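PDB 7CFL: putative cell wall hydrolase phosphatase-associated protein from Clostridioides difficile, which is an autolysin whose NlpC/P60-type catalytic domain, present here, probably cleaves peptide bonds of the bacterial cell wall as a cysteine-type endopeptidase. Local coordinates for residues S19-W31 with I107-I119. Residues are numbered along the deposited sequence; the frame is centred on the assembly and turned at random.
Sequences SFAKTLLGKPYVW and IHASSGSSKKVTI
Gly-26, Lys-27 and Tyr-29 lie against Lys-115 and Val-117 in an NlpC/P60 (peptidase C40) domain, where the chain leaving helix 13-22 passes the hairpin of strands 105-110 and 118-121 at one edge of the six-stranded antiparallel sheet. Three backbone hydrogen bonds join the segments. Gly-26 N donates to Val-117 O (2.9 Å), Val-117 N returns a bond to Lys-27 O, and Tyr-29 N reaches Lys-115 O almost straight at hydrogen (173°), although from well above that carbonyl's plane. The result is a single beta bridge, Pro-28 with Lys-116, while Lys-116 CA also makes a CA-H...O contact with Lys-27 O. At the helix end, Ile-107 CD1 lies against the carbonyl of Ala-21 (3.4 Å from Ala-21 O), and Ile-107 CG2 packs on Ala-21 CB. Leu-25 turns its CA-CB bond away, yet Leu-25 CD2 swings back to Ile-107 CD1 (4.0 Å) and Ile-119 CG1. Val-117 brings CB to 3.3 Å from Leu-24 O, an oxygen that accepts from Lys-27 N within the turn; Phe-44 of helix 41-53 touches Leu-24, Ile-107 and Val-117. The Tyr-29 ring, its CG anti to the backbone N (chi1 -177°), meets Ala-109, Ser-111 and Lys-115 of the hairpin. Ala-109 O lies at the ring edge, 3.6 Å from Tyr-29 CD2, and the bent chain of Lys-115 brings NZ obliquely to Tyr-29 CD1. Tyr-29 OH and Trp-31 NE1 both hydrogen-bond a citrate, probably from the crystallisation liquor. Ser-111 CB makes a CH-pi contact over one ring face, 3.6 Å from both Tyr-29 CZ and CE2.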
loop_
_atom_site.group_PDB
_atom_site.type_symbol
_atom_site.label_atom_id
_atom_site.label_comp_id
_atom_site.label_asym_id
_atom_site.label_seq_id
_atom_site.Cartn_x
_atom_site.Cartn_y
_atom_site.Cartn_z
ATOM N N SER A 19 6.528 0.708 -11.576
ATOM C CA SER A 19 6.754 1.833 -12.524
ATOM C C SER A 19 5.445 2.590 -12.757
ATOM O O SER A 19 5.508 3.816 -12.811
ATOM C CB SER A 19 7.391 1.400 -13.809
ATOM O OG SER A 19 6.644 0.372 -14.421
ATOM N N PHE A 20 4.303 1.910 -12.841
ATOM C CA PHE A 20 2.997 2.614 -12.996
ATOM C C PHE A 20 2.721 3.439 -11.732
ATOM O O PHE A 20 2.323 4.602 -11.823
ATOM C CB PHE A 20 1.856 1.625 -13.199
ATOM C CG PHE A 20 0.546 2.337 -13.360
ATOM C CD1 PHE A 20 0.337 3.175 -14.439
ATOM C CD2 PHE A 20 -0.404 2.297 -12.344
ATOM C CE1 PHE A 20 -0.861 3.872 -14.539
ATOM C CE2 PHE A 20 -1.591 3.004 -12.445
ATOM C CZ PHE A 20 -1.817 3.782 -13.550
ATOM N N ALA A 21 2.903 2.833 -10.553
ATOM C CA ALA A 21 2.662 3.488 -9.246
ATOM C C ALA A 21 3.501 4.758 -9.148
ATOM O O ALA A 21 2.969 5.778 -8.669
ATOM C CB ALA A 21 2.977 2.540 -8.110
ATOM N N LYS A 22 4.746 4.730 -9.631
ATOM C CA LYS A 22 5.647 5.913 -9.523
ATOM C C LYS A 22 5.133 7.083 -10.387
ATOM O O LYS A 22 5.407 8.239 -9.994
ATOM C CB LYS A 22 7.091 5.530 -9.835
ATOM C CG LYS A 22 7.734 4.688 -8.745
ATOM C CD LYS A 22 9.236 4.688 -8.832
ATOM C CE LYS A 22 9.837 3.681 -7.883
ATOM N NZ LYS A 22 11.267 3.436 -8.154
ATOM N N THR A 23 4.400 6.819 -11.481
ATOM C CA THR A 23 3.825 7.891 -12.352
ATOM C C THR A 23 2.804 8.701 -11.547
ATOM O O THR A 23 2.510 9.847 -11.961
ATOM C CB THR A 23 3.139 7.415 -13.643
ATOM O OG1 THR A 23 1.931 6.689 -13.406
ATOM C CG2 THR A 23 4.037 6.615 -14.555
ATOM N N LEU A 24 2.254 8.140 -10.469
ATOM C CA LEU A 24 1.203 8.794 -9.654
ATOM C C LEU A 24 1.801 9.541 -8.457
ATOM O O LEU A 24 0.996 10.040 -7.631
ATOM C CB LEU A 24 0.177 7.749 -9.222
ATOM C CG LEU A 24 -0.479 6.926 -10.329
ATOM C CD1 LEU A 24 -1.329 5.825 -9.737
ATOM C CD2 LEU A 24 -1.342 7.794 -11.235
ATOM N N LEU A 25 3.136 9.529 -8.269
ATOM C CA LEU A 25 3.813 10.297 -7.186
ATOM C C LEU A 25 3.302 11.736 -7.208
ATOM O O LEU A 25 3.209 12.309 -8.310
ATOM C CB LEU A 25 5.341 10.268 -7.332
ATOM C CG LEU A 25 6.002 8.986 -6.810
ATOM C CD1 LEU A 25 7.405 8.822 -7.360
ATOM C CD2 LEU A 25 6.032 8.971 -5.293
ATOM N N GLY A 26 2.947 12.252 -6.029
ATOM C CA GLY A 26 2.549 13.653 -5.839
ATOM C C GLY A 26 1.052 13.836 -5.980
ATOM O O GLY A 26 0.595 14.989 -5.748
ATOM N N LYS A 27 0.303 12.793 -6.384
ATOM C CA LYS A 27 -1.165 12.926 -6.615
ATOM C C LYS A 27 -1.832 13.007 -5.250
ATOM O O LYS A 27 -1.402 12.341 -4.315
ATOM C CB LYS A 27 -1.705 11.797 -7.488
ATOM C CG LYS A 27 -1.171 11.826 -8.923
ATOM C CD LYS A 27 -2.098 11.264 -9.946
ATOM C CE LYS A 27 -2.761 12.341 -10.765
ATOM N NZ LYS A 27 -1.822 12.917 -11.751
ATOM N N PRO A 28 -2.857 13.862 -5.059
ATOM C CA PRO A 28 -3.364 14.156 -3.715
ATOM C C PRO A 28 -4.137 13.016 -3.036
ATOM O O PRO A 28 -4.791 12.233 -3.730
ATOM C CB PRO A 28 -4.307 15.352 -3.955
ATOM C CG PRO A 28 -4.781 15.121 -5.361
ATOM C CD PRO A 28 -3.548 14.652 -6.094
ATOM N N TYR A 29 -4.070 12.974 -1.702
ATOM C CA TYR A 29 -4.892 12.093 -0.831
ATOM C C TYR A 29 -6.283 12.721 -0.680
ATOM O O TYR A 29 -6.390 13.907 -0.277
ATOM C CB TYR A 29 -4.293 11.890 0.564
ATOM C CG TYR A 29 -5.085 10.938 1.427
ATOM C CD1 TYR A 29 -6.197 11.360 2.134
ATOM C CD2 TYR A 29 -4.730 9.598 1.540
ATOM C CE1 TYR A 29 -6.957 10.483 2.888
ATOM C CE2 TYR A 29 -5.471 8.707 2.307
ATOM C CZ TYR A 29 -6.575 9.155 3.009
ATOM O OH TYR A 29 -7.303 8.298 3.779
ATOM N N VAL A 30 -7.310 11.933 -1.007
ATOM C CA VAL A 30 -8.739 12.240 -0.750
ATOM C C VAL A 30 -9.394 10.953 -0.249
ATOM O O VAL A 30 -9.467 10.006 -1.029
ATOM C CB VAL A 30 -9.415 12.800 -2.017
ATOM C CG1 VAL A 30 -10.921 12.899 -1.843
ATOM C CG2 VAL A 30 -8.823 14.151 -2.432
ATOM N N TRP A 31 -9.856 10.934 1.011
ATOM C CA TRP A 31 -10.613 9.786 1.573
ATOM C C TRP A 31 -11.750 9.371 0.621
ATOM O O TRP A 31 -12.522 10.262 0.154
ATOM C CB TRP A 31 -11.107 10.018 3.006
ATOM C CG TRP A 31 -11.465 8.719 3.652
ATOM C CD1 TRP A 31 -10.630 7.903 4.362
ATOM C CD2 TRP A 31 -12.691 7.989 3.483
ATOM N NE1 TRP A 31 -11.298 6.767 4.722
ATOM C CE2 TRP A 31 -12.549 6.772 4.174
ATOM C CE3 TRP A 31 -13.899 8.245 2.826
ATOM C CZ2 TRP A 31 -13.584 5.843 4.260
ATOM C CZ3 TRP A 31 -14.913 7.321 2.898
ATOM C CH2 TRP A 31 -14.756 6.131 3.597
ATOM N N ILE A 107 5.575 2.505 -1.707
ATOM C CA ILE A 107 4.808 3.642 -2.287
ATOM C C ILE A 107 3.374 3.556 -1.756
ATOM O O ILE A 107 2.800 2.478 -1.738
ATOM C CB ILE A 107 4.911 3.687 -3.814
ATOM C CG1 ILE A 107 4.237 4.957 -4.403
ATOM C CG2 ILE A 107 4.319 2.439 -4.439
ATOM C CD1 ILE A 107 4.734 5.268 -5.790
ATOM N N HIS A 108 2.759 4.710 -1.445
ATOM C CA HIS A 108 1.417 4.710 -0.818
ATOM C C HIS A 108 0.795 6.090 -0.939
ATOM O O HIS A 108 1.525 7.074 -1.122
ATOM C CB HIS A 108 1.440 4.233 0.647
ATOM C CG HIS A 108 2.270 5.050 1.573
ATOM N ND1 HIS A 108 1.847 5.387 2.850
ATOM C CD2 HIS A 108 3.461 5.658 1.408
ATOM C CE1 HIS A 108 2.769 6.116 3.437
ATOM N NE2 HIS A 108 3.765 6.297 2.579
ATOM N N ALA A 109 -0.490 6.123 -0.678
ATOM C CA ALA A 109 -1.246 7.388 -0.624
ATOM C C ALA A 109 -1.264 7.781 0.865
ATOM O O ALA A 109 -2.059 7.199 1.637
ATOM C CB ALA A 109 -2.592 7.123 -1.166
ATOM N N SER A 110 -0.363 8.657 1.296
ATOM C CA SER A 110 -0.148 8.937 2.733
ATOM C C SER A 110 -1.173 9.973 3.185
ATOM O O SER A 110 -1.155 11.087 2.640
ATOM C CB SER A 110 1.243 9.397 3.016
ATOM O OG SER A 110 1.283 10.000 4.292
ATOM N N SER A 111 -1.954 9.662 4.218
ATOM C CA SER A 111 -2.787 10.658 4.938
ATOM C C SER A 111 -2.002 11.297 6.099
ATOM O O SER A 111 -2.638 11.974 6.928
ATOM C CB SER A 111 -4.060 10.031 5.391
ATOM O OG SER A 111 -3.817 9.178 6.489
ATOM N N GLY A 112 -0.673 11.115 6.159
ATOM C CA GLY A 112 0.239 11.906 7.009
ATOM C C GLY A 112 0.343 13.342 6.518
ATOM O O GLY A 112 -0.548 13.772 5.733
ATOM N N SER A 113 1.399 14.056 6.925
ATOM C CA SER A 113 1.611 15.503 6.635
ATOM C C SER A 113 1.590 15.773 5.123
ATOM O O SER A 113 1.123 16.866 4.747
ATOM C CB SER A 113 2.885 16.018 7.267
ATOM O OG SER A 113 4.009 15.269 6.832
ATOM N N SER A 114 2.047 14.825 4.285
ATOM C CA SER A 114 2.270 15.065 2.829
ATOM C C SER A 114 0.964 14.986 2.022
ATOM O O SER A 114 0.904 15.632 0.940
ATOM C CB SER A 114 3.334 14.160 2.269
ATOM O OG SER A 114 4.600 14.558 2.764
ATOM N N LYS A 115 -0.039 14.247 2.509
ATOM C CA LYS A 115 -1.394 14.159 1.896
ATOM C C LYS A 115 -1.272 13.947 0.383
ATOM O O LYS A 115 -1.964 14.625 -0.407
ATOM C CB LYS A 115 -2.194 15.420 2.249
ATOM C CG LYS A 115 -2.688 15.452 3.683
ATOM C CD LYS A 115 -3.495 14.217 4.026
ATOM C CE LYS A 115 -4.514 14.422 5.121
ATOM N NZ LYS A 115 -5.839 13.916 4.690
ATOM N N LYS A 116 -0.397 13.048 -0.029
ATOM C CA LYS A 116 -0.163 12.755 -1.460
ATOM C C LYS A 116 0.490 11.377 -1.566
ATOM O O LYS A 116 1.078 10.929 -0.575
ATOM C CB LYS A 116 0.728 13.829 -2.091
ATOM C CG LYS A 116 2.128 13.935 -1.494
ATOM C CD LYS A 116 2.990 15.089 -2.003
ATOM C CE LYS A 116 2.254 16.403 -2.144
ATOM N NZ LYS A 116 3.193 17.535 -2.305
ATOM N N VAL A 117 0.427 10.786 -2.749
ATOM C CA VAL A 117 1.200 9.561 -3.100
ATOM C C VAL A 117 2.681 9.897 -2.915
ATOM O O VAL A 117 3.208 10.886 -3.537
ATOM C CB VAL A 117 0.904 9.074 -4.523
ATOM C CG1 VAL A 117 1.761 7.881 -4.896
ATOM C CG2 VAL A 117 -0.566 8.759 -4.723
ATOM N N THR A 118 3.358 9.092 -2.105
ATOM C CA THR A 118 4.740 9.380 -1.684
ATOM C C THR A 118 5.394 8.038 -1.383
ATOM O O THR A 118 4.708 6.990 -1.442
ATOM C CB THR A 118 4.815 10.308 -0.462
ATOM O OG1 THR A 118 6.172 10.722 -0.307
ATOM C CG2 THR A 118 4.356 9.673 0.834
ATOM N N ILE A 119 6.660 8.130 -1.034
ATOM C CA ILE A 119 7.471 6.935 -0.664
ATOM C C ILE A 119 7.910 7.086 0.794
ATOM O O ILE A 119 8.430 8.171 1.165
ATOM C CB ILE A 119 8.638 6.781 -1.652
ATOM C CG1 ILE A 119 8.138 6.300 -3.018
ATOM C CG2 ILE A 119 9.699 5.843 -1.084
ATOM C CD1 ILE A 119 9.136 6.480 -4.130
#